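Long-range contacts in putative surface anchored protein (Clostridium perfringens B, PDB 4NI6), which forms a repeat domain in the Ig-like shaft of a bacterial cell-surface adhesin and is stabilised by an autocatalytically formed Thr-Gln ester cross-link: residues T5-D10 and V31-T36; Y48-K53 and W83-G88; Q90-G95 and Q135-E140. All coordinates share one frame; numbering follows the deposited sequence. Where two conformers were deposited one is given.

Interaction 1: T5-D10 and V31-T36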
ATOM      1  N   THR A   5       3.400  -2.590  -5.575  1.00 11.34           N
ATOM      2  CA  THR A   5       3.668  -2.334  -4.148  1.00 11.70           C
ATOM      3  C   THR A   5       4.313  -3.530  -3.466  1.00 10.78           C
ATOM      4  O   THR A   5       4.087  -4.661  -3.867  1.00 13.59           O
ATOM      5  CB  THR A   5       2.369  -1.959  -3.415  1.00 11.20           C
ATOM      6  OG1 THR A   5       1.514  -3.119  -3.391  1.00 10.94           O
ATOM      7  CG2 THR A   5       1.609  -0.817  -4.081  1.00 12.21           C
ATOM      8  N   THR A   6       5.171  -3.221  -2.505  1.00 10.24           N
ATOM      9  CA  THR A   6       5.815  -4.236  -1.684  1.00  9.64           C
ATOM     10  C   THR A   6       5.712  -3.819  -0.219  1.00  9.12           C
ATOM     11  O   THR A   6       6.279  -2.809   0.197  1.00  9.49           O
ATOM     12  CB  THR A   6       7.295  -4.383  -2.062  1.00 11.68           C
ATOM     13  OG1 THR A   6       7.419  -4.552  -3.484  1.00 17.04           O
ATOM     14  CG2 THR A   6       7.910  -5.590  -1.378  1.00 14.73           C
ATOM     15  N   VAL A   7       5.036  -4.641   0.583  1.00  9.04           N
ATOM     16  CA  VAL A   7       4.972  -4.402   2.018  1.00  8.88           C
ATOM     17  C   VAL A   7       6.239  -4.866   2.712  1.00  8.32           C
ATOM     18  O   VAL A   7       6.901  -5.781   2.260  1.00 10.26           O
ATOM     19  CB  VAL A   7       3.724  -5.096   2.627  1.00  9.14           C
ATOM     20  CG1 VAL A   7       3.851  -6.618   2.632  1.00 10.36           C
ATOM     21  CG2 VAL A   7       3.396  -4.567   4.012  1.00 10.67           C
ATOM     22  N   ALA A   8       6.569  -4.205   3.819  1.00  9.04           N
ATOM     23  CA  ALA A   8       7.617  -4.683   4.725  1.00 10.33           C
ATOM     24  C   ALA A   8       7.024  -4.715   6.114  1.00 10.34           C
ATOM     25  O   ALA A   8       6.429  -3.735   6.592  1.00 11.27           O
ATOM     26  CB  ALA A   8       8.818  -3.761   4.699  1.00 12.02           C
ATOM     27  N   ALA A   9       7.206  -5.852   6.783  1.00 10.05           N
ATOM     28  CA  ALA A   9       6.694  -6.059   8.132  1.00 10.85           C
ATOM     29  C   ALA A   9       7.895  -6.306   9.042  1.00 12.50           C
ATOM     30  O   ALA A   9       8.639  -7.283   8.861  1.00 13.59           O
ATOM     31  CB  ALA A   9       5.780  -7.267   8.126  1.00 13.13           C
ATOM     32  N   ASP A  10       8.216  -5.320   9.873  1.00 14.91           N
ATOM     33  CA  ASP A  10       9.470  -5.359  10.631  1.00 17.60           C
ATOM     34  C   ASP A  10      10.678  -5.574   9.685  1.00 15.64           C
ATOM     35  O   ASP A  10      11.657  -6.204  10.036  1.00 18.28           O
ATOM     36  CB  ASP A  10       9.389  -6.389  11.766  1.00 22.72           C
ATOM     37  CG  ASP A  10       8.291  -5.958  12.863  1.00 63.48           C
ATOM     38  OD1 ASP A  10       7.925  -4.580  13.070  1.00105.42           O
ATOM     39  OD2 ASP A  10       8.044  -6.989  13.683  1.00 47.26           O
ATOM     40  N   VAL A  31       3.782  -4.692  15.068  1.00 20.06           N
ATOM     41  CA  VAL A  31       4.497  -4.927  13.805  1.00 20.32           C
ATOM     42  C   VAL A  31       4.611  -3.567  13.114  1.00 17.62           C
ATOM     43  O   VAL A  31       3.604  -2.887  12.931  1.00 15.28           O
ATOM     44  CB  VAL A  31       3.697  -5.915  12.920  1.00 20.26           C
ATOM     45  CG1 VAL A  31       4.423  -6.186  11.612  1.00 21.85           C
ATOM     46  CG2 VAL A  31       3.427  -7.223  13.678  1.00 24.17           C
ATOM     47  N   ASP A  32       5.838  -3.136  12.811  1.00 18.31           N
ATOM     48  CA  ASP A  32       6.036  -1.937  11.978  1.00 15.61           C
ATOM     49  C   ASP A  32       5.747  -2.248  10.522  1.00 11.20           C
ATOM     50  O   ASP A  32       6.343  -3.159   9.957  1.00 13.54           O
ATOM     51  CB  ASP A  32       7.459  -1.403  12.139  1.00 21.30           C
ATOM     52  CG  ASP A  32       7.812  -1.103  13.584  1.00 27.58           C
ATOM     53  OD1 ASP A  32       6.895  -0.903  14.414  1.00 36.31           O
ATOM     54  OD2 ASP A  32       9.018  -1.094  13.892  1.00 43.19           O
ATOM     55  N   VAL A  33       4.785  -1.546   9.935  1.00 10.16           N
ATOM     56  CA  VAL A  33       4.348  -1.894   8.585  1.00  9.59           C
ATOM     57  C   VAL A  33       4.611  -0.707   7.670  1.00  9.23           C
ATOM     58  O   VAL A  33       4.156   0.400   7.938  1.00 10.37           O
ATOM     59  CB  VAL A  33       2.847  -2.226   8.538  1.00 10.36           C
ATOM     60  CG1 VAL A  33       2.401  -2.589   7.114  1.00 12.03           C
ATOM     61  CG2 VAL A  33       2.534  -3.369   9.490  1.00 11.71           C
ATOM     62  N   LYS A  34       5.432  -0.944   6.661  1.00  8.41           N
ATOM     63  CA  LYS A  34       5.771   0.074   5.672  1.00  8.89           C
ATOM     64  C   LYS A  34       5.440  -0.485   4.296  1.00  8.94           C
ATOM     65  O   LYS A  34       5.204  -1.688   4.119  1.00 11.61           O
ATOM     66  CB  LYS A  34       7.271   0.404   5.723  1.00 13.96           C
ATOM     67  CG  LYS A  34       7.736   1.078   6.995  1.00 16.94           C
ATOM     68  CD  LYS A  34       9.233   1.325   6.952  1.00 29.37           C
ATOM     69  CE  LYS A  34       9.818   1.388   8.355  1.00 43.34           C
ATOM     70  NZ  LYS A  34      11.010   2.276   8.420  1.00 65.83           N
ATOM     71  N   ASP A  35       5.252   0.395   3.320  1.00  9.18           N
ATOM     72  CA  ASP A  35       4.954  -0.052   1.967  1.00  8.89           C
ATOM     73  C   ASP A  35       5.755   0.783   0.968  1.00  8.65           C
ATOM     74  O   ASP A  35       5.905   2.000   1.153  1.00  9.70           O
ATOM     75  CB  ASP A  35       3.461   0.155   1.674  1.00  8.92           C
ATOM     76  CG  ASP A  35       2.968  -0.632   0.469  1.00  8.74           C
ATOM     77  OD1 ASP A  35       3.178  -1.875   0.483  1.00  8.94           O
ATOM     78  OD2 ASP A  35       2.322  -0.064  -0.447  1.00  9.55           O
ATOM     79  N   THR A  36       6.373   0.087   0.033  1.00  9.14           N
ATOM     80  CA  THR A  36       7.067   0.741  -1.089  1.00  9.29           C
ATOM     81  C   THR A  36       6.191   0.701  -2.333  1.00  9.82           C
ATOM     82  O   THR A  36       5.624  -0.342  -2.676  1.00 11.56           O
ATOM     83  CB  THR A  36       8.393   0.033  -1.357  1.00 11.81           C
ATOM     84  OG1 THR A  36       9.179   0.113  -0.161  1.00 14.33           O
ATOM     85  CG2 THR A  36       9.165   0.677  -2.450  1.00 15.06           C
TER
HETATM   86  O   HOH W   1       6.918  -2.111  -4.832  1.00 23.59           O
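Asp35 turns its carboxylate toward the neighbouring strand and lies obliquely against Thr5. OD2 of Asp35 comes 3.5 Å from CB of Thr5. The group gets there because CG is anti to the backbone N (chi1 -163°), which swings it across the gap between the strands. Thr5 OG1 is not a free hydroxyl: it is covalently linked to CD of Gln135, and this is the ester cross-link of the domain. Asp35 therefore sits directly beside the bond. Further along the same face, CG2 of Val7 meets CG1 of Val33 at 3.8 Å, the two side chains slanting across each other. CB of Ala9 then touches CG1 of Val31 at 3.9 Å. Just past the end of strand 3-9, Asp10 meets Asp32, their carboxylates nearly perpendicular. Asp10 OD1 accepts from Asp32 N, but the 2.6 Å between them is short and should be read with caution. Asp10 OD1 is also 3.7 Å from Asp32 OD2, a closeness that may be unfavourable if both are charged; Asp32 OD1 bonds to Asn89 ND2. Asp10 N donates to Asp32 O. The strands are antiparallel. Paired backbone bonds join Thr6 to Thr36 and Ala8 to Lys34, the latter with Ala8 N 2.9 Å from Lys34 O. A water hydrogen-bonded to Thr6 OG1 also lies within hydrogen-bonding distance of Thr36 O. On its other side strand 31-39 pairs with strand 81-90, while strand 3-9 is flanked by the short strand 12-13. Strands 97-106 and 121-139 cover the face carrying Thr5, Val7, Ala9, Val33 and Asp35.

Interaction 2: Y48-K53 and W83-G88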
ATOM      1  N   TYR A  48       0.326  14.227  -5.927  1.00  9.29           N
ATOM      2  CA  TYR A  48      -0.738  13.226  -5.748  1.00  8.64           C
ATOM      3  C   TYR A  48      -1.029  13.050  -4.271  1.00  9.16           C
ATOM      4  O   TYR A  48      -0.119  13.182  -3.455  1.00 10.28           O
ATOM      5  CB  TYR A  48      -0.330  11.861  -6.327  1.00  9.80           C
ATOM      6  CG  TYR A  48      -0.208  11.859  -7.838  1.00  9.79           C
ATOM      7  CD1 TYR A  48       0.909  12.426  -8.472  1.00  9.59           C
ATOM      8  CD2 TYR A  48      -1.160  11.230  -8.613  1.00  9.59           C
ATOM      9  CE1 TYR A  48       0.995  12.485  -9.867  1.00  9.35           C
ATOM     10  CE2 TYR A  48      -1.098  11.295  -9.997  1.00 10.29           C
ATOM     11  CZ  TYR A  48       0.003  11.886 -10.605  1.00 10.06           C
ATOM     12  OH  TYR A  48       0.083  12.012 -11.992  1.00 12.13           O
ATOM     13  N   ASN A  49      -2.303  12.858  -3.953  1.00  9.42           N
ATOM     14  CA  ASN A  49      -2.697  12.394  -2.635  1.00  9.76           C
ATOM     15  C   ASN A  49      -2.567  10.865  -2.647  1.00 10.42           C
ATOM     16  O   ASN A  49      -3.295  10.185  -3.369  1.00 11.65           O
ATOM     17  CB  ASN A  49      -4.180  12.721  -2.400  1.00 11.19           C
ATOM     18  CG  ASN A  49      -4.609  14.145  -2.829  1.00 14.00           C
ATOM     19  OD1 ASN A  49      -5.624  14.331  -3.542  1.00 20.15           O
ATOM     20  ND2 ASN A  49      -3.947  15.147  -2.304  1.00 12.46           N
ATOM     21  N   LEU A  50      -1.687  10.317  -1.796  1.00  9.62           N
ATOM     22  CA  LEU A  50      -1.482   8.864  -1.707  1.00  8.97           C
ATOM     23  C   LEU A  50      -2.159   8.355  -0.447  1.00  9.09           C
ATOM     24  O   LEU A  50      -1.766   8.752   0.660  1.00  9.78           O
ATOM     25  CB  LEU A  50       0.009   8.553  -1.686  1.00 10.09           C
ATOM     26  CG  LEU A  50       0.327   7.050  -1.575  1.00  9.60           C
ATOM     27  CD1 LEU A  50      -0.118   6.287  -2.811  1.00 10.52           C
ATOM     28  CD2 LEU A  50       1.799   6.798  -1.293  1.00 11.62           C
ATOM     29  N   THR A  51      -3.189   7.556  -0.626  1.00  9.21           N
ATOM     30  CA  THR A  51      -3.839   6.898   0.533  1.00  8.83           C
ATOM     31  C   THR A  51      -3.505   5.425   0.553  1.00  8.26           C
ATOM     32  O   THR A  51      -3.769   4.691  -0.381  1.00  9.30           O
ATOM     33  CB  THR A  51      -5.365   7.044   0.465  1.00 10.16           C
ATOM     34  OG1 THR A  51      -5.708   8.431   0.519  1.00 10.75           O
ATOM     35  CG2 THR A  51      -6.047   6.297   1.647  1.00 11.46           C
ATOM     36  N   GLY A  52      -2.895   4.994   1.657  1.00  8.77           N
ATOM     37  CA  GLY A  52      -2.640   3.575   1.900  1.00  9.26           C
ATOM     38  C   GLY A  52      -3.524   3.053   2.998  1.00  8.75           C
ATOM     39  O   GLY A  52      -3.847   3.770   3.930  1.00  9.81           O
ATOM     40  N   LYS A  53      -4.028   1.852   2.772  1.00  8.68           N
ATOM     41  CA  LYS A  53      -4.870   1.175   3.753  1.00  9.49           C
ATOM     42  C   LYS A  53      -4.308  -0.192   4.055  1.00 10.02           C
ATOM     43  O   LYS A  53      -3.868  -0.931   3.172  1.00 12.00           O
ATOM     44  CB  LYS A  53      -6.284   1.037   3.233  1.00 10.63           C
ATOM     45  CG  LYS A  53      -6.989   2.380   3.092  1.00 12.25           C
ATOM     46  CD  LYS A  53      -8.372   2.232   2.505  1.00 14.67           C
ATOM     47  CE  LYS A  53      -9.030   3.598   2.360  1.00 16.12           C
ATOM     48  NZ  LYS A  53      -9.116   4.252   3.705  1.00 20.53           N
ATOM     49  N   TRP A  83       7.791   5.677  -4.216  1.00  9.37           N
ATOM     50  CA  TRP A  83       7.398   6.347  -2.983  1.00  9.04           C
ATOM     51  C   TRP A  83       7.430   5.343  -1.849  1.00  8.10           C
ATOM     52  O   TRP A  83       7.429   4.139  -2.083  1.00  8.68           O
ATOM     53  CB  TRP A  83       5.986   6.902  -3.084  1.00  9.37           C
ATOM     54  CG  TRP A  83       5.800   7.974  -4.118  1.00  8.58           C
ATOM     55  CD1 TRP A  83       6.598   9.080  -4.363  1.00  9.02           C
ATOM     56  CD2 TRP A  83       4.620   8.143  -4.952  1.00  8.78           C
ATOM     57  NE1 TRP A  83       6.044   9.827  -5.375  1.00  9.24           N
ATOM     58  CE2 TRP A  83       4.831   9.342  -5.732  1.00  9.83           C
ATOM     59  CE3 TRP A  83       3.512   7.379  -5.206  1.00  9.94           C
ATOM     60  CZ2 TRP A  83       3.909   9.775  -6.690  1.00 11.64           C
ATOM     61  CZ3 TRP A  83       2.554   7.845  -6.086  1.00 11.37           C
ATOM     62  CH2 TRP A  83       2.783   8.993  -6.871  1.00 12.26           C
ATOM     63  N   GLU A  84       7.388   5.850  -0.628  1.00  8.70           N
ATOM     64  CA  GLU A  84       7.227   5.040   0.579  1.00  9.47           C
ATOM     65  C   GLU A  84       6.078   5.576   1.398  1.00 10.02           C
ATOM     66  O   GLU A  84       5.861   6.791   1.440  1.00 11.80           O
ATOM     67  CB  GLU A  84       8.520   5.060   1.397  1.00 11.55           C
ATOM     68  CG  GLU A  84       9.644   4.394   0.642  1.00 17.52           C
ATOM     69  CD  GLU A  84      10.899   4.312   1.456  1.00 23.64           C
ATOM     70  OE1 GLU A  84      10.792   4.230   2.697  1.00 24.80           O
ATOM     71  OE2 GLU A  84      11.991   4.350   0.866  1.00 27.92           O
ATOM     72  N   LEU A  85       5.433   4.676   2.150  0.50 10.41           N
ATOM     73  CA  LEU A  85       4.332   5.038   3.045  0.50 10.02           C
ATOM     74  C   LEU A  85       4.455   4.200   4.318  0.50  9.44           C
ATOM     75  O   LEU A  85       4.433   2.972   4.251  0.50 11.53           O
ATOM     76  CB  LEU A  85       2.974   4.775   2.384  0.50 11.19           C
ATOM     77  CG  LEU A  85       1.787   5.252   3.214  0.50 10.89           C
ATOM     78  CD1 LEU A  85       0.704   5.871   2.354  0.50 12.65           C
ATOM     79  CD2 LEU A  85       1.214   4.083   3.968  0.50 11.67           C
ATOM     80  N   ASP A  86       4.632   4.855   5.460  1.00  9.49           N
ATOM     81  CA  ASP A  86       4.948   4.176   6.720  1.00 11.37           C
ATOM     82  C   ASP A  86       3.706   4.228   7.611  1.00  9.70           C
ATOM     83  O   ASP A  86       3.279   5.314   8.016  1.00 12.32           O
ATOM     84  CB  ASP A  86       6.117   4.933   7.391  1.00 13.10           C
ATOM     85  CG  ASP A  86       6.694   4.232   8.600  1.00 20.69           C
ATOM     86  OD1 ASP A  86       6.106   3.225   9.043  1.00 14.97           O
ATOM     87  OD2 ASP A  86       7.762   4.684   9.072  1.00 64.29           O
ATOM     88  N   PHE A  87       3.127   3.064   7.912  1.00  9.47           N
ATOM     89  CA  PHE A  87       1.981   2.995   8.799  1.00 10.12           C
ATOM     90  C   PHE A  87       2.394   3.048  10.271  1.00 11.32           C
ATOM     91  O   PHE A  87       1.537   3.088  11.152  1.00 14.59           O
ATOM     92  CB  PHE A  87       1.179   1.695   8.591  1.00 10.79           C
ATOM     93  CG  PHE A  87       0.469   1.622   7.259  1.00 10.59           C
ATOM     94  CD1 PHE A  87      -0.800   2.170   7.102  1.00 12.58           C
ATOM     95  CD2 PHE A  87       0.991   0.855   6.228  1.00 12.88           C
ATOM     96  CE1 PHE A  87      -1.446   2.122   5.873  1.00 12.95           C
ATOM     97  CE2 PHE A  87       0.326   0.781   5.007  1.00 13.25           C
ATOM     98  CZ  PHE A  87      -0.897   1.409   4.840  1.00 11.88           C
ATOM     99  N   GLY A  88       3.688   2.945  10.540  1.00 11.11           N
ATOM    100  CA  GLY A  88       4.186   2.840  11.909  1.00 14.15           C
ATOM    101  C   GLY A  88       3.845   1.511  12.557  1.00 12.19           C
ATOM    102  O   GLY A  88       3.508   0.531  11.897  1.00 13.15           O
TER
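Trp83 and Tyr48 meet between two strands that share no hydrogen bond. The apolar contacts come first. CH2 of the Trp83 indole comes 4.2 Å from CD1 of Tyr48. Leu50 CD2 approaches the same indole, 4.3 Å from CE3 of Trp83. The Leu50 CG is anti to the backbone N (chi1 179°), which carries this branch to the indole. Trp83 is thus packed by a ring and a methyl branch. Leu85 is modelled in two conformers, and its contacts here hold for the one given. In that copy CD1 of Leu85 lies 3.9 Å from CD2 of Leu50, the two side chains slanting past each other, and CD2 of Leu85 lies over one face of the Phe87 ring, toward the rim.

Contacts with the backbone form a second group. The Phe87 ring presents its edge to the other strand: CE1 of Phe87 is 3.5 Å from Gly52 O, and CZ is 3.8 Å from Lys53 N. Gly52 has no side chain, and CD1 of Leu85 approaches its N.

The polar ends bond elsewhere. Tyr48 OH is hydrogen-bonded to Gln123, Trp83 NE1 to Thr74 O, and Lys53 NZ forms a salt bridge with Glu65. Within 83-88, Gly88 N donates to Asp86 OD1 at 2.9 Å, an Asx turn near the end of the strand.

The axes are 8.6 Å apart at their closest and their directions differ by 44°. Strand 81-90 belongs to one sheet and strand 47-57 to the other. The buried layer between them is typical of the hydrophobic core of an Ig-like beta sandwich.

Interaction 3: Q90-G95 and Q135-E140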
ATOM      1  N   GLN A  90       1.877  -1.289  14.325  1.00 14.40           N
ATOM      2  CA  GLN A  90       0.506  -1.757  14.273  1.00 15.47           C
ATOM      3  C   GLN A  90       0.362  -2.958  15.175  1.00 18.39           C
ATOM      4  O   GLN A  90       1.174  -3.881  15.144  1.00 16.97           O
ATOM      5  CB  GLN A  90       0.142  -2.125  12.829  1.00 16.14           C
ATOM      6  CG  GLN A  90       0.189  -0.925  11.876  1.00 14.43           C
ATOM      7  CD  GLN A  90      -0.938   0.049  12.164  1.00 14.20           C
ATOM      8  OE1 GLN A  90      -2.047  -0.367  12.465  1.00 17.51           O
ATOM      9  NE2 GLN A  90      -0.684   1.337  11.979  1.00 15.12           N
ATOM     10  N   LYS A  91      -0.693  -2.951  15.963  1.00 25.67           N
ATOM     11  CA  LYS A  91      -0.871  -4.055  16.900  1.00 26.83           C
ATOM     12  C   LYS A  91      -1.764  -5.144  16.284  1.00 24.51           C
ATOM     13  O   LYS A  91      -2.990  -5.067  16.361  1.00 34.92           O
ATOM     14  CB  LYS A  91      -1.356  -3.573  18.287  1.00 33.28           C
ATOM     15  CG  LYS A  91      -0.391  -2.652  19.056  1.00 21.80           C
ATOM     16  CD  LYS A  91       0.713  -3.381  19.819  1.00 32.31           C
ATOM     17  CE  LYS A  91       1.708  -2.393  20.433  1.00 28.17           C
ATOM     18  NZ  LYS A  91       1.184  -1.785  21.705  1.00 33.45           N
ATOM     19  N   LEU A  92      -1.138  -5.969  15.441  1.00 19.67           N
ATOM     20  CA  LEU A  92      -1.815  -6.990  14.620  1.00 19.08           C
ATOM     21  C   LEU A  92      -2.082  -8.316  15.352  1.00 17.92           C
ATOM     22  O   LEU A  92      -1.487  -8.591  16.404  1.00 25.56           O
ATOM     23  CB  LEU A  92      -1.010  -7.260  13.347  1.00 17.35           C
ATOM     24  CG  LEU A  92      -0.719  -6.000  12.516  1.00 18.17           C
ATOM     25  CD1 LEU A  92       0.002  -6.338  11.222  1.00 16.40           C
ATOM     26  CD2 LEU A  92      -2.016  -5.271  12.185  1.00 19.00           C
ATOM     27  N   GLN A  93      -3.034  -9.099  14.830  1.00 17.26           N
ATOM     28  CA  GLN A  93      -3.514 -10.303  15.529  1.00 19.94           C
ATOM     29  C   GLN A  93      -2.707 -11.504  15.063  1.00 21.30           C
ATOM     30  O   GLN A  93      -2.618 -11.802  13.860  1.00 16.56           O
ATOM     31  CB  GLN A  93      -5.005 -10.519  15.220  1.00 19.01           C
ATOM     32  CG  GLN A  93      -5.945  -9.576  15.965  1.00 29.91           C
ATOM     33  CD  GLN A  93      -7.365  -9.592  15.415  1.00 55.25           C
ATOM     34  OE1 GLN A  93      -8.034  -8.498  15.304  1.00104.09           O
ATOM     35  NE2 GLN A  93      -7.849 -10.821  15.100  1.00 76.23           N
ATOM     36  N   VAL A  94      -2.224 -12.279  16.032  1.00 23.74           N
ATOM     37  CA  VAL A  94      -1.542 -13.532  15.718  1.00 18.81           C
ATOM     38  C   VAL A  94      -2.457 -14.464  14.944  1.00 15.42           C
ATOM     39  O   VAL A  94      -3.626 -14.676  15.320  1.00 18.10           O
ATOM     40  CB  VAL A  94      -0.966 -14.206  16.979  1.00 20.07           C
ATOM     41  CG1 VAL A  94      -0.586 -15.672  16.731  1.00 20.26           C
ATOM     42  CG2 VAL A  94       0.232 -13.412  17.465  1.00 28.09           C
ATOM     43  N   GLY A  95      -1.923 -15.053  13.876  1.00 19.01           N
ATOM     44  CA  GLY A  95      -2.709 -15.942  13.042  1.00 20.57           C
ATOM     45  C   GLY A  95      -3.383 -15.295  11.847  1.00 20.28           C
ATOM     46  O   GLY A  95      -3.934 -15.996  10.998  1.00 20.35           O
ATOM     47  N   GLN A 135       2.047  -7.486  -1.349  1.00 10.18           N
ATOM     48  CA  GLN A 135       1.424  -6.497  -0.473  1.00 10.04           C
ATOM     49  C   GLN A 135       0.924  -7.073   0.839  1.00  9.61           C
ATOM     50  O   GLN A 135       0.259  -6.384   1.604  1.00  9.12           O
ATOM     51  CB  GLN A 135       0.240  -5.806  -1.201  1.00  9.30           C
ATOM     52  CG  GLN A 135       0.639  -5.104  -2.480  1.00  9.39           C
ATOM     53  CD  GLN A 135       1.404  -3.825  -2.235  1.00  9.13           C
ATOM     54  OE1 GLN A 135       1.874  -3.482  -1.167  1.00  9.02           O
ATOM     55  N   THR A 136       1.157  -8.385   1.052  1.00  9.89           N
ATOM     56  CA  THR A 136       0.512  -9.129   2.119  1.00  9.42           C
ATOM     57  C   THR A 136       1.530  -9.547   3.194  1.00  8.45           C
ATOM     58  O   THR A 136       2.638  -9.889   2.886  1.00  9.71           O
ATOM     59  CB  THR A 136      -0.185 -10.375   1.530  1.00 10.47           C
ATOM     60  OG1 THR A 136      -1.101  -9.967   0.522  1.00 10.15           O
ATOM     61  CG2 THR A 136      -1.004 -11.153   2.548  1.00 11.56           C
ATOM     62  N   LEU A 137       1.072  -9.514   4.460  1.00  9.42           N
ATOM     63  CA  LEU A 137       1.818 -10.078   5.561  1.00 10.46           C
ATOM     64  C   LEU A 137       0.926 -11.062   6.295  1.00 11.41           C
ATOM     65  O   LEU A 137      -0.275 -10.913   6.352  1.00 11.93           O
ATOM     66  CB  LEU A 137       2.382  -8.976   6.453  1.00 11.20           C
ATOM     67  CG  LEU A 137       1.379  -8.210   7.324  1.00 10.53           C
ATOM     68  CD1 LEU A 137       1.201  -8.897   8.687  1.00 13.65           C
ATOM     69  CD2 LEU A 137       1.732  -6.755   7.545  1.00 13.89           C
ATOM     70  N   ILE A 138       1.563 -12.051   6.929  1.00 12.25           N
ATOM     71  CA  ILE A 138       0.859 -13.015   7.789  1.00 20.21           C
ATOM     72  C   ILE A 138       1.576 -13.092   9.137  1.00 12.81           C
ATOM     73  O   ILE A 138       2.803 -13.119   9.150  1.00 13.10           O
ATOM     74  CB  ILE A 138       0.861 -14.427   7.148  1.00 12.93           C
ATOM     75  CG1 ILE A 138       0.040 -14.432   5.855  1.00 12.92           C
ATOM     76  CG2 ILE A 138       0.295 -15.464   8.135  1.00 15.88           C
ATOM     77  CD1 ILE A 138       0.221 -15.661   4.979  1.00 16.02           C
ATOM     78  N   VAL A 139       0.818 -12.925  10.231  1.00 13.18           N
ATOM     79  CA  VAL A 139       1.411 -13.109  11.571  1.00 19.35           C
ATOM     80  C   VAL A 139       1.280 -14.546  12.039  1.00 19.15           C
ATOM     81  O   VAL A 139       0.174 -15.076  11.976  1.00 23.68           O
ATOM     82  CB  VAL A 139       0.739 -12.187  12.581  1.00 19.29           C
ATOM     83  CG1 VAL A 139       1.483 -12.268  13.909  1.00 19.53           C
ATOM     84  CG2 VAL A 139       0.697 -10.750  12.082  1.00 16.04           C
ATOM     85  N   GLU A 140       2.429 -15.226  12.044  1.00 13.94           N
ATOM     86  CA  GLU A 140       2.439 -16.678  12.252  1.00 16.04           C
ATOM     87  C   GLU A 140       1.897 -17.116  13.625  1.00 15.07           C
ATOM     88  O   GLU A 140       2.079 -16.415  14.609  1.00 15.85           O
ATOM     89  CB  GLU A 140       3.846 -17.226  12.024  1.00 16.75           C
ATOM     90  CG  GLU A 140       4.379 -16.979  10.619  1.00 19.61           C
ATOM     91  CD  GLU A 140       5.836 -17.382  10.471  1.00 36.81           C
ATOM     92  OE1 GLU A 140       6.646 -17.046  11.364  1.00 47.30           O
ATOM     93  OE2 GLU A 140       6.160 -18.066   9.469  1.00 55.34           O
TER
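Leu137 meets Leu92 tip to tip, CD1 of one lying 3.8 Å from CD1 of the other. The Leu137 side chain starts off to one side, with CG between the backbone N and the carbonyl carbon (chi1 72°), and its end then turns to the loop. Two residues earlier the segment carries Gln135, linked covalently to Thr5.

Val139 follows and has the broadest contact of its segment. Its side chain points at the loop and crosses Val94 at about a right angle. CG1 lies 3.9 Å from CG2 of Val94, and also packs on the CA of that residue. CG2 faces CB of Leu92 at 4.1 Å. CB rests 3.6 Å from Gln93 O. The carbonyl of Val139 then accepts a hydrogen bond from Gly95 N at 2.8 Å. The bond is bent, 135° at the hydrogen, and the donor sits above the carbonyl plane.

Glu140 closes the segment. Its carbonyl O is covered by CG1 of Val94 at 3.5 Å and is buried without a polar partner.

This is a loop-to-strand contact at one end of the Ig-like sandwich. The loop 90-95 links strand 81-90 to strand 97-106. Strand 121-139 pairs with 97-106 and with the short strand 20-22. Tyr98 of strand 97-106 packs against both Leu92 and Leu137.

In the fold
The three contacts follow one another along the chain, with no overlap, inside one Ig-like domain. Interactions 1 and 2 have centres about 11 Å apart and share the four-stranded antiparallel sheet, where strands 31-39 and 81-90 are neighbours. Interaction 1 pairs two of its strands; interaction 2 joins it to the second sheet. Interaction 3 ties the loop after strand 81-90 to the end of strand 121-139. Its centre is about 11 Å from that of interaction 1 and about 18 Å from that of interaction 2. The ester between Thr5 and Gln135 connects interactions 1 and 3 covalently, bonding the first strand to the last. Such a link is consistent with a stabilised adhesin shaft.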